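Long-range contacts in pumilio homolog 23 (Arabidopsis thaliana, PDB 5WZJ), which binds specific RNA sequences, among them one from 18S rRNA, through pumilio repeats, and probably regulates translation and mRNA stability: residues G266-E270 and E304-V309; K311-F315 and I342-L347; A334-M340 and S370-H376. All blocks are in the same frame, centred on the assembly; numbering follows the deposited sequence.

Contact 1 of 3, residues G266-E270 and E304-V309; sequences GFHIE and EMFNKV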
loop_
_atom_site.group_PDB
_atom_site.type_symbol
_atom_site.label_atom_id
_atom_site.label_comp_id
_atom_site.label_asym_id
_atom_site.label_seq_id
_atom_site.Cartn_x
_atom_site.Cartn_y
_atom_site.Cartn_z
ATOM N N GLY A 266 -30.149 -12.861 4.548
ATOM C CA GLY A 266 -29.712 -11.617 5.166
ATOM C C GLY A 266 -28.509 -11.798 6.077
ATOM O O GLY A 266 -28.492 -12.711 6.895
ATOM N N PHE A 267 -27.497 -10.941 5.934
ATOM C CA PHE A 267 -26.294 -11.026 6.758
ATOM C C PHE A 267 -26.539 -10.372 8.116
ATOM O O PHE A 267 -26.837 -9.177 8.199
ATOM C CB PHE A 267 -25.113 -10.363 6.052
ATOM C CG PHE A 267 -23.881 -10.234 6.910
ATOM C CD1 PHE A 267 -23.014 -11.301 7.060
ATOM C CD2 PHE A 267 -23.593 -9.046 7.566
ATOM C CE1 PHE A 267 -21.879 -11.193 7.851
ATOM C CE2 PHE A 267 -22.466 -8.932 8.353
ATOM C CZ PHE A 267 -21.605 -10.009 8.497
ATOM N N HIS A 268 -26.378 -11.149 9.181
ATOM C CA HIS A 268 -26.665 -10.696 10.531
ATOM C C HIS A 268 -25.585 -11.252 11.447
ATOM O O HIS A 268 -25.212 -12.419 11.326
ATOM C CB HIS A 268 -28.072 -11.164 10.961
ATOM C CG HIS A 268 -28.517 -10.653 12.296
ATOM N ND1 HIS A 268 -28.523 -11.439 13.431
ATOM C CD2 HIS A 268 -28.998 -9.444 12.675
ATOM C CE1 HIS A 268 -28.976 -10.733 14.452
ATOM N NE2 HIS A 268 -29.271 -9.519 14.020
ATOM N N ILE A 269 -25.060 -10.414 12.336
ATOM C CA ILE A 269 -24.081 -10.850 13.327
ATOM C C ILE A 269 -24.796 -10.919 14.670
ATOM O O ILE A 269 -25.090 -9.877 15.273
ATOM C CB ILE A 269 -22.871 -9.906 13.407
ATOM C CG1 ILE A 269 -22.210 -9.727 12.042
ATOM C CG2 ILE A 269 -21.865 -10.432 14.420
ATOM C CD1 ILE A 269 -21.146 -8.633 12.055
ATOM N N GLU A 270 -25.074 -12.139 15.134
ATOM C CA GLU A 270 -25.681 -12.353 16.444
ATOM C C GLU A 270 -24.772 -11.827 17.551
ATOM O O GLU A 270 -23.551 -11.725 17.402
ATOM C CB GLU A 270 -25.957 -13.841 16.690
ATOM C CG GLU A 270 -26.913 -14.488 15.714
ATOM C CD GLU A 270 -26.562 -15.949 15.453
ATOM O OE1 GLU A 270 -25.769 -16.516 16.240
ATOM O OE2 GLU A 270 -27.068 -16.528 14.459
ATOM N N GLU A 304 -23.465 -3.627 9.070
ATOM C CA GLU A 304 -23.719 -4.548 10.171
ATOM C C GLU A 304 -22.501 -4.668 11.088
ATOM O O GLU A 304 -22.643 -4.684 12.319
ATOM C CB GLU A 304 -24.135 -5.914 9.612
ATOM C CG GLU A 304 -24.417 -7.000 10.660
ATOM C CD GLU A 304 -25.755 -6.848 11.367
ATOM O OE1 GLU A 304 -26.444 -5.829 11.137
ATOM O OE2 GLU A 304 -26.113 -7.752 12.161
ATOM N N MET A 305 -21.293 -4.743 10.513
ATOM C CA MET A 305 -20.089 -4.757 11.340
ATOM C C MET A 305 -19.953 -3.462 12.141
ATOM O O MET A 305 -19.644 -3.490 13.342
ATOM C CB MET A 305 -18.855 -4.996 10.463
ATOM C CG MET A 305 -18.833 -6.402 9.857
ATOM S SD MET A 305 -17.378 -6.663 8.827
ATOM C CE MET A 305 -16.126 -6.821 10.101
ATOM N N PHE A 306 -20.165 -2.314 11.485
ATOM C CA PHE A 306 -20.124 -1.027 12.178
ATOM C C PHE A 306 -21.048 -1.027 13.391
ATOM O O PHE A 306 -20.639 -0.682 14.508
ATOM C CB PHE A 306 -20.503 0.092 11.199
ATOM C CG PHE A 306 -20.386 1.483 11.771
ATOM C CD1 PHE A 306 -21.360 1.989 12.615
ATOM C CD2 PHE A 306 -19.316 2.292 11.429
ATOM C CE1 PHE A 306 -21.252 3.274 13.138
ATOM C CE2 PHE A 306 -19.187 3.567 11.950
ATOM C CZ PHE A 306 -20.166 4.065 12.798
ATOM N N ASN A 307 -22.293 -1.459 13.199
ATOM C CA ASN A 307 -23.283 -1.389 14.274
ATOM C C ASN A 307 -23.043 -2.436 15.359
ATOM O O ASN A 307 -23.098 -2.125 16.555
ATOM C CB ASN A 307 -24.682 -1.534 13.687
ATOM C CG ASN A 307 -25.103 -0.301 12.900
ATOM O OD1 ASN A 307 -24.822 0.832 13.301
ATOM N ND2 ASN A 307 -25.767 -0.519 11.773
ATOM N N LYS A 308 -22.795 -3.690 14.973
ATOM C CA LYS A 308 -22.791 -4.768 15.958
ATOM C C LYS A 308 -21.429 -5.008 16.596
ATOM O O LYS A 308 -21.370 -5.542 17.705
ATOM C CB LYS A 308 -23.282 -6.079 15.324
ATOM C CG LYS A 308 -24.634 -5.951 14.628
ATOM C CD LYS A 308 -25.756 -5.537 15.589
ATOM C CE LYS A 308 -27.118 -5.467 14.859
ATOM N NZ LYS A 308 -27.506 -6.811 14.290
ATOM N N VAL A 309 -20.336 -4.650 15.939
ATOM C CA VAL A 309 -19.001 -4.947 16.432
ATOM C C VAL A 309 -18.308 -3.698 16.972
ATOM O O VAL A 309 -17.831 -3.687 18.107
ATOM C CB VAL A 309 -18.153 -5.634 15.338
ATOM C CG1 VAL A 309 -16.690 -5.674 15.743
ATOM C CG2 VAL A 309 -18.687 -7.045 15.071
#

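Contact 2 of 3, residues K311-F315 and I342-L347; sequences KNSLF and IMWEEL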
loop_
_atom_site.group_PDB
_atom_site.type_symbol
_atom_site.label_atom_id
_atom_site.label_comp_id
_atom_site.label_asym_id
_atom_site.label_seq_id
_atom_site.Cartn_x
_atom_site.Cartn_y
_atom_site.Cartn_z
ATOM N N LYS A 311 -19.271 -0.086 16.984
ATOM C CA LYS A 311 -19.915 1.052 17.625
ATOM C C LYS A 311 -19.842 0.910 19.143
ATOM O O LYS A 311 -20.029 -0.181 19.688
ATOM C CB LYS A 311 -21.369 1.171 17.156
ATOM C CG LYS A 311 -22.088 2.459 17.627
ATOM C CD LYS A 311 -23.588 2.427 17.314
ATOM C CE LYS A 311 -24.323 3.604 17.979
ATOM N NZ LYS A 311 -25.770 3.655 17.618
ATOM N N ASN A 312 -19.510 2.011 19.818
ATOM C CA ASN A 312 -19.299 2.143 21.260
ATOM C C ASN A 312 -17.936 1.622 21.725
ATOM O O ASN A 312 -17.601 1.798 22.895
ATOM C CB ASN A 312 -20.400 1.465 22.099
ATOM C CG ASN A 312 -21.774 2.002 21.768
ATOM O OD1 ASN A 312 -21.961 3.205 21.664
ATOM N ND2 ASN A 312 -22.728 1.112 21.558
ATOM N N SER A 313 -17.124 1.015 20.857
ATOM C CA SER A 313 -15.784 0.585 21.237
ATOM C C SER A 313 -14.691 1.321 20.468
ATOM O O SER A 313 -13.526 0.906 20.514
ATOM C CB SER A 313 -15.631 -0.928 21.037
ATOM O OG SER A 313 -16.569 -1.655 21.823
ATOM N N LEU A 314 -15.028 2.402 19.769
ATOM C CA LEU A 314 -14.093 2.968 18.797
ATOM C C LEU A 314 -12.818 3.475 19.464
ATOM O O LEU A 314 -11.712 3.253 18.956
ATOM C CB LEU A 314 -14.772 4.094 18.015
ATOM C CG LEU A 314 -15.939 3.687 17.106
ATOM C CD1 LEU A 314 -16.421 4.887 16.288
ATOM C CD2 LEU A 314 -15.523 2.520 16.182
ATOM N N PHE A 315 -12.945 4.160 20.602
ATOM C CA PHE A 315 -11.749 4.734 21.208
ATOM C C PHE A 315 -10.881 3.653 21.830
ATOM O O PHE A 315 -9.653 3.678 21.679
ATOM C CB PHE A 315 -12.104 5.803 22.248
ATOM C CG PHE A 315 -10.894 6.375 22.939
ATOM C CD1 PHE A 315 -9.988 7.143 22.236
ATOM C CD2 PHE A 315 -10.633 6.087 24.268
ATOM C CE1 PHE A 315 -8.852 7.643 22.844
ATOM C CE2 PHE A 315 -9.497 6.592 24.890
ATOM C CZ PHE A 315 -8.610 7.379 24.173
ATOM N N ILE A 342 -21.473 9.299 14.487
ATOM C CA ILE A 342 -21.119 8.375 15.561
ATOM C C ILE A 342 -19.607 8.333 15.743
ATOM O O ILE A 342 -19.100 8.364 16.870
ATOM C CB ILE A 342 -21.709 6.980 15.285
ATOM C CG1 ILE A 342 -23.221 7.008 15.503
ATOM C CG2 ILE A 342 -21.062 5.940 16.173
ATOM C CD1 ILE A 342 -23.963 5.885 14.819
ATOM N N MET A 343 -18.861 8.299 14.640
ATOM C CA MET A 343 -17.410 8.260 14.764
ATOM C C MET A 343 -16.877 9.549 15.378
ATOM O O MET A 343 -15.946 9.518 16.188
ATOM C CB MET A 343 -16.773 7.996 13.400
ATOM C CG MET A 343 -17.120 6.612 12.824
ATOM S SD MET A 343 -16.218 6.282 11.308
ATOM C CE MET A 343 -16.762 7.642 10.270
ATOM N N TRP A 344 -17.458 10.693 15.017
ATOM C CA TRP A 344 -16.961 11.949 15.569
ATOM C C TRP A 344 -17.216 12.027 17.068
ATOM O O TRP A 344 -16.343 12.455 17.829
ATOM C CB TRP A 344 -17.598 13.136 14.843
ATOM C CG TRP A 344 -16.986 14.450 15.209
ATOM C CD1 TRP A 344 -15.836 14.995 14.709
ATOM C CD2 TRP A 344 -17.499 15.389 16.151
ATOM N NE1 TRP A 344 -15.600 16.223 15.291
ATOM C CE2 TRP A 344 -16.608 16.483 16.184
ATOM C CE3 TRP A 344 -18.623 15.409 16.978
ATOM C CZ2 TRP A 344 -16.811 17.581 17.008
ATOM C CZ3 TRP A 344 -18.825 16.494 17.790
ATOM C CH2 TRP A 344 -17.924 17.570 17.804
ATOM N N GLU A 345 -18.391 11.585 17.517
ATOM C CA GLU A 345 -18.704 11.641 18.942
ATOM C C GLU A 345 -17.770 10.754 19.764
ATOM O O GLU A 345 -17.343 11.141 20.859
ATOM C CB GLU A 345 -20.158 11.240 19.178
ATOM C CG GLU A 345 -21.169 12.285 18.732
ATOM C CD GLU A 345 -22.601 11.766 18.773
ATOM O OE1 GLU A 345 -22.841 10.717 19.414
ATOM O OE2 GLU A 345 -23.483 12.403 18.154
ATOM N N GLU A 346 -17.441 9.559 19.261
ATOM C CA GLU A 346 -16.632 8.651 20.068
ATOM C C GLU A 346 -15.160 9.049 20.085
ATOM O O GLU A 346 -14.464 8.772 21.069
ATOM C CB GLU A 346 -16.774 7.204 19.572
ATOM C CG GLU A 346 -18.184 6.595 19.688
ATOM C CD GLU A 346 -18.184 5.063 19.541
ATOM O OE1 GLU A 346 -17.233 4.422 20.036
ATOM O OE2 GLU A 346 -19.125 4.496 18.929
ATOM N N LEU A 347 -14.666 9.682 19.021
ATOM C CA LEU A 347 -13.227 9.861 18.817
ATOM C C LEU A 347 -12.746 11.306 18.865
ATOM O O LEU A 347 -11.622 11.561 19.323
ATOM C CB LEU A 347 -12.813 9.261 17.465
ATOM C CG LEU A 347 -12.994 7.751 17.308
ATOM C CD1 LEU A 347 -12.752 7.339 15.862
ATOM C CD2 LEU A 347 -12.063 7.016 18.256
HETATM O O HOH W 1 -15.491 4.782 22.077
#

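Contact 3 of 3, residues A334-M340 and S370-H376; sequences ARDQEQM and SQRLQSH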
loop_
_atom_site.group_PDB
_atom_site.type_symbol
_atom_site.label_atom_id
_atom_site.label_comp_id
_atom_site.label_asym_id
_atom_site.label_seq_id
_atom_site.Cartn_x
_atom_site.Cartn_y
_atom_site.Cartn_z
ATOM N N ALA A 334 -16.446 4.231 5.869
ATOM C CA ALA A 334 -17.780 4.602 6.324
ATOM C C ALA A 334 -18.634 5.068 5.146
ATOM O O ALA A 334 -18.128 5.592 4.151
ATOM C CB ALA A 334 -17.697 5.693 7.394
ATOM N N ARG A 335 -19.943 4.842 5.255
ATOM C CA ARG A 335 -20.842 4.982 4.117
ATOM C C ARG A 335 -21.699 6.244 4.142
ATOM O O ARG A 335 -21.996 6.782 3.076
ATOM C CB ARG A 335 -21.770 3.762 4.013
ATOM C CG ARG A 335 -21.087 2.440 3.626
ATOM C CD ARG A 335 -20.189 2.617 2.408
ATOM N NE ARG A 335 -20.090 1.400 1.599
ATOM C CZ ARG A 335 -19.251 0.393 1.844
ATOM N NH1 ARG A 335 -18.413 0.436 2.896
ATOM N NH2 ARG A 335 -19.250 -0.666 1.037
ATOM N N ASP A 336 -22.096 6.740 5.312
ATOM C CA ASP A 336 -23.088 7.810 5.357
ATOM C C ASP A 336 -22.793 8.759 6.512
ATOM O O ASP A 336 -21.896 8.536 7.335
ATOM C CB ASP A 336 -24.516 7.243 5.454
ATOM C CG ASP A 336 -24.730 6.350 6.671
ATOM O OD1 ASP A 336 -24.254 6.681 7.778
ATOM O OD2 ASP A 336 -25.400 5.309 6.522
ATOM N N GLN A 337 -23.593 9.822 6.577
ATOM C CA GLN A 337 -23.343 10.883 7.538
ATOM C C GLN A 337 -23.729 10.477 8.952
ATOM O O GLN A 337 -23.177 11.021 9.915
ATOM C CB GLN A 337 -24.084 12.147 7.098
ATOM C CG GLN A 337 -23.790 12.487 5.636
ATOM C CD GLN A 337 -24.405 13.799 5.177
ATOM O OE1 GLN A 337 -25.477 14.194 5.638
ATOM N NE2 GLN A 337 -23.723 14.481 4.258
ATOM N N GLU A 338 -24.656 9.526 9.108
ATOM C CA GLU A 338 -24.979 9.072 10.456
ATOM C C GLU A 338 -23.782 8.371 11.082
ATOM O O GLU A 338 -23.463 8.591 12.257
ATOM C CB GLU A 338 -26.199 8.150 10.445
ATOM C CG GLU A 338 -26.608 7.697 11.846
ATOM C CD GLU A 338 -27.631 6.558 11.860
ATOM O OE1 GLU A 338 -28.268 6.284 10.817
ATOM O OE2 GLU A 338 -27.797 5.931 12.928
ATOM N N GLN A 339 -23.092 7.539 10.302
ATOM C CA GLN A 339 -21.873 6.907 10.792
ATOM C C GLN A 339 -20.801 7.946 11.095
ATOM O O GLN A 339 -20.109 7.854 12.115
ATOM C CB GLN A 339 -21.369 5.884 9.765
ATOM C CG GLN A 339 -22.265 4.646 9.675
ATOM C CD GLN A 339 -21.965 3.790 8.467
ATOM O OE1 GLN A 339 -21.272 4.216 7.533
ATOM N NE2 GLN A 339 -22.488 2.570 8.473
ATOM N N MET A 340 -20.655 8.946 10.227
ATOM C CA MET A 340 -19.688 10.004 10.501
ATOM C C MET A 340 -19.957 10.662 11.850
ATOM O O MET A 340 -19.022 10.933 12.611
ATOM C CB MET A 340 -19.716 11.046 9.388
ATOM C CG MET A 340 -18.676 12.124 9.576
ATOM S SD MET A 340 -17.019 11.475 9.264
ATOM C CE MET A 340 -16.036 12.670 10.180
ATOM N N SER A 370 -14.252 12.782 6.535
ATOM C CA SER A 370 -15.174 13.914 6.608
ATOM C C SER A 370 -15.222 14.640 5.272
ATOM O O SER A 370 -16.298 15.018 4.786
ATOM C CB SER A 370 -14.760 14.879 7.723
ATOM O OG SER A 370 -13.866 15.861 7.243
ATOM N N GLN A 371 -14.060 14.793 4.644
ATOM C CA GLN A 371 -13.967 15.435 3.342
ATOM C C GLN A 371 -14.738 14.655 2.286
ATOM O O GLN A 371 -15.450 15.243 1.464
ATOM C CB GLN A 371 -12.497 15.554 2.975
ATOM C CG GLN A 371 -12.161 16.474 1.864
ATOM C CD GLN A 371 -10.665 16.564 1.716
ATOM O OE1 GLN A 371 -10.089 16.014 0.778
ATOM N NE2 GLN A 371 -10.016 17.226 2.670
ATOM N N ARG A 372 -14.624 13.324 2.302
ATOM C CA ARG A 372 -15.293 12.519 1.286
ATOM C C ARG A 372 -16.791 12.438 1.535
ATOM O O ARG A 372 -17.589 12.505 0.594
ATOM C CB ARG A 372 -14.688 11.112 1.237
ATOM C CG ARG A 372 -15.543 10.121 0.463
ATOM C CD ARG A 372 -14.850 8.774 0.251
ATOM N NE ARG A 372 -14.869 7.909 1.428
ATOM C CZ ARG A 372 -15.923 7.206 1.831
ATOM N NH1 ARG A 372 -17.062 7.282 1.161
ATOM N NH2 ARG A 372 -15.841 6.420 2.908
ATOM N N LEU A 373 -17.196 12.275 2.790
ATOM C CA LEU A 373 -18.615 12.205 3.088
ATOM C C LEU A 373 -19.265 13.582 3.197
ATOM O O LEU A 373 -20.493 13.655 3.325
ATOM C CB LEU A 373 -18.840 11.427 4.380
ATOM C CG LEU A 373 -18.483 9.942 4.375
ATOM C CD1 LEU A 373 -18.548 9.402 5.788
ATOM C CD2 LEU A 373 -19.444 9.191 3.484
ATOM N N GLN A 374 -18.476 14.655 3.154
ATOM C CA GLN A 374 -18.969 16.030 3.260
ATOM C C GLN A 374 -19.792 16.222 4.534
ATOM O O GLN A 374 -20.936 16.670 4.514
ATOM C CB GLN A 374 -19.771 16.413 2.016
ATOM C CG GLN A 374 -18.943 16.432 0.737
ATOM C CD GLN A 374 -19.802 16.331 -0.514
ATOM O OE1 GLN A 374 -21.011 16.563 -0.469
ATOM N NE2 GLN A 374 -19.182 15.972 -1.635
ATOM N N SER A 375 -19.176 15.886 5.666
ATOM C CA SER A 375 -19.864 15.963 6.942
ATOM C C SER A 375 -18.839 16.171 8.048
ATOM O O SER A 375 -17.781 15.541 8.039
ATOM C CB SER A 375 -20.690 14.684 7.185
ATOM O OG SER A 375 -21.304 14.700 8.457
ATOM N N HIS A 376 -19.156 17.057 8.997
ATOM C CA HIS A 376 -18.289 17.339 10.145
ATOM C C HIS A 376 -16.917 17.863 9.724
ATOM O O HIS A 376 -15.948 17.742 10.486
ATOM C CB HIS A 376 -18.101 16.101 11.038
ATOM C CG HIS A 376 -19.365 15.614 11.679
ATOM N ND1 HIS A 376 -20.439 15.152 10.947
ATOM C CD2 HIS A 376 -19.725 15.521 12.982
ATOM C CE1 HIS A 376 -21.406 14.789 11.773
ATOM N NE2 HIS A 376 -20.998 14.999 13.014
#

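Contact 1 of 3, residues G266-E270 and E304-V309
Glu-304 reaches from helix 299-310 to the extended run 267-269, which leads into helix 271-279. Both belong to the all-helical pumilio repeat array, a right-handed superhelix. The CG of Glu-304 stands anti to its own backbone N (chi1 179°), and the chain then bends at chi2. This turns the carboxylate onto the backbone of the loop. The N-H of Ile-269 points almost straight at Glu-304 OE2, at 2.9 Å, and uses the lone pair away from the other carboxylate oxygen. The methylene part of Glu-304 packs against its neighbours on the way. Its CG lies 3.6 Å from CE2 of Phe-267, with the ring and carboxylate planes steeply inclined, 78° apart. Ile-269 runs past Glu-304 in the opposite direction, and its CG1 meets Glu-304 CG at 3.8 Å.

Deeper in, Ile-269 CD1 touches Met-305 CG at 3.9 Å and also packs on Val-309 CG2. Ile-269 is buried here and also rests on Ala-274 of helix 271-279. Met-305 continues the apolar layer to Val-290, Ile-293 and Leu-294 of helix 284-296. The contact lays the loop before helix 271-279 against helix 299-310.

At the outer edge the His-268 side chain crosses Lys-308 at about a right angle. The Lys-308 chain bends twice and brings its ammonium back to the acid one turn earlier. One oxygen therefore serves two donors, which is likely to hold the carboxylate in place. The second bond is the salt bridge from Lys-308 NZ to Glu-304 OE2, 2.7 Å long and on the syn side, 31° out of the carboxylate plane.

Contact 2 of 3, residues K311-F315 and I342-L347
Leu-314 packs on one side of helix 337-347, between Met-343 and Leu-347. Its CD1 lies 3.9 Å from Met-343 CG, and its CB lies 4.0 Å from Leu-347 CD2. The same Leu-347 methyl sits at the edge of the Phe-315 ring, near its plane. At the other end, the extended chain of Lys-311 crosses Ile-342 at about a right angle. Lys-311 CG touches Ile-342 CG2 at 3.9 Å.

Outward from this layer the Glu-346 side chain crosses Leu-314 at about a right angle. Its CG is anti to the carbonyl carbon (chi1 -64°), and the extended chain carries the carboxylate to the start of helix 314-318. Both oxygens take backbone N-H groups there. Asn-312 N gives to Glu-346 OE2 at 2.7 Å, from the syn side and 26° out of the carboxylate plane. Leu-314 N gives to Glu-346 OE1 at 3.0 Å, nearly along the C-O axis. A water donates to the same OE1 at 2.7 Å and accepts from Phe-315 N at 3.0 Å. The carboxylate thus accepts from the backbone on both sides of the N-cap residue, Ser-313, whose own side chain makes no capping bond. With an alanine here in place of Glu-346, the N-H groups of Asn-312 and Leu-314 would probably lose these acceptors, and the turn into helix 314-318 its polar tie to helix 337-347.

The contact joins the start of Pumilio repeat 6 to the helix at its end. Helix 323-332 adds Ile-327 and Leu-330 against Leu-314, and Ile-331 against Met-343 and Leu-347. Phe-306 of helix 299-310 packs on Ile-342 and Met-343, while Phe-315 meets Asp-353 and Leu-354 of helix 351-356.

Contact 3 of 3, residues A334-M340 and S370-H376
Leu-373, at the end of helix 360-373, packs on the capping box that starts helix 337-347, its CD2 touching Arg-335 O at 3.5 Å. Asp-336 is the N-cap. Its OD1 accepts from Gln-339 N, while Gln-339 OE1 turns back to accept from Arg-335 N at 2.7 Å. A weak bond from Asp-336 N to the same OE1 completes the box.

The other methyl of Leu-373, CD1, packs on Ala-334 CB and Met-340 CB. Arg-372 reaches across beside it, its chain bent at chi3. Its NH2 gives a bond of 2.7 Å to Ala-334 O, in the carbonyl plane, and the oxygen sits 16° out of the guanidinium plane. The same NH2 also bonds to Ser-332 O. Two carbonyls, one at the end of helix 323-332 and one just after it, thus share one nitrogen.

This is packing between a helix start and a helix end in the pumilio superhelix. It joins helix 337-347, which begins in repeat 6, to the turn between helices 360-373 and 377-388. With chi1 at -177° the Met-340 chain sets off away from its own N, and the bend at chi2 brings CE to 3.5 Å from Ser-370 CB. Ser-370 directs its OG to Ile-367 O. Met-340 and His-376 slide past each other in opposite directions, with Met-340 CG 3.8 Å from His-376 ND1. That ND1 shares a 2.7 Å hydrogen bond with Ser-375 OG, which ties the ring to the turn. On the outer side the extended Gln-337 chain offers NE2 to Leu-373 O in a weak bond of 3.5 Å.

How the contacts relate
From the N terminus, contact 1 comes first. It closes a loop of 33 residues, mostly helical, and brings the run before helix 271-279 back to helix 299-310. Contact 2 opens just afterwards, where Phe-306 O and Lys-311 N probably form a hydrogen bond. It closes a loop of 26 residues and joins the start of helix 314-318 to helix 337-347. Contact 3 begins before contact 2 has closed, so these two cross. It closes a loop of 29 residues. Both use helix 337-347, and contact 3 joins its start to the end of helix 360-373. Phe-306 packs on Gln-339. Met-343 CE meets Ala-334 CB, and Trp-344 meets His-376. The three contacts tie successive helices along the superhelix.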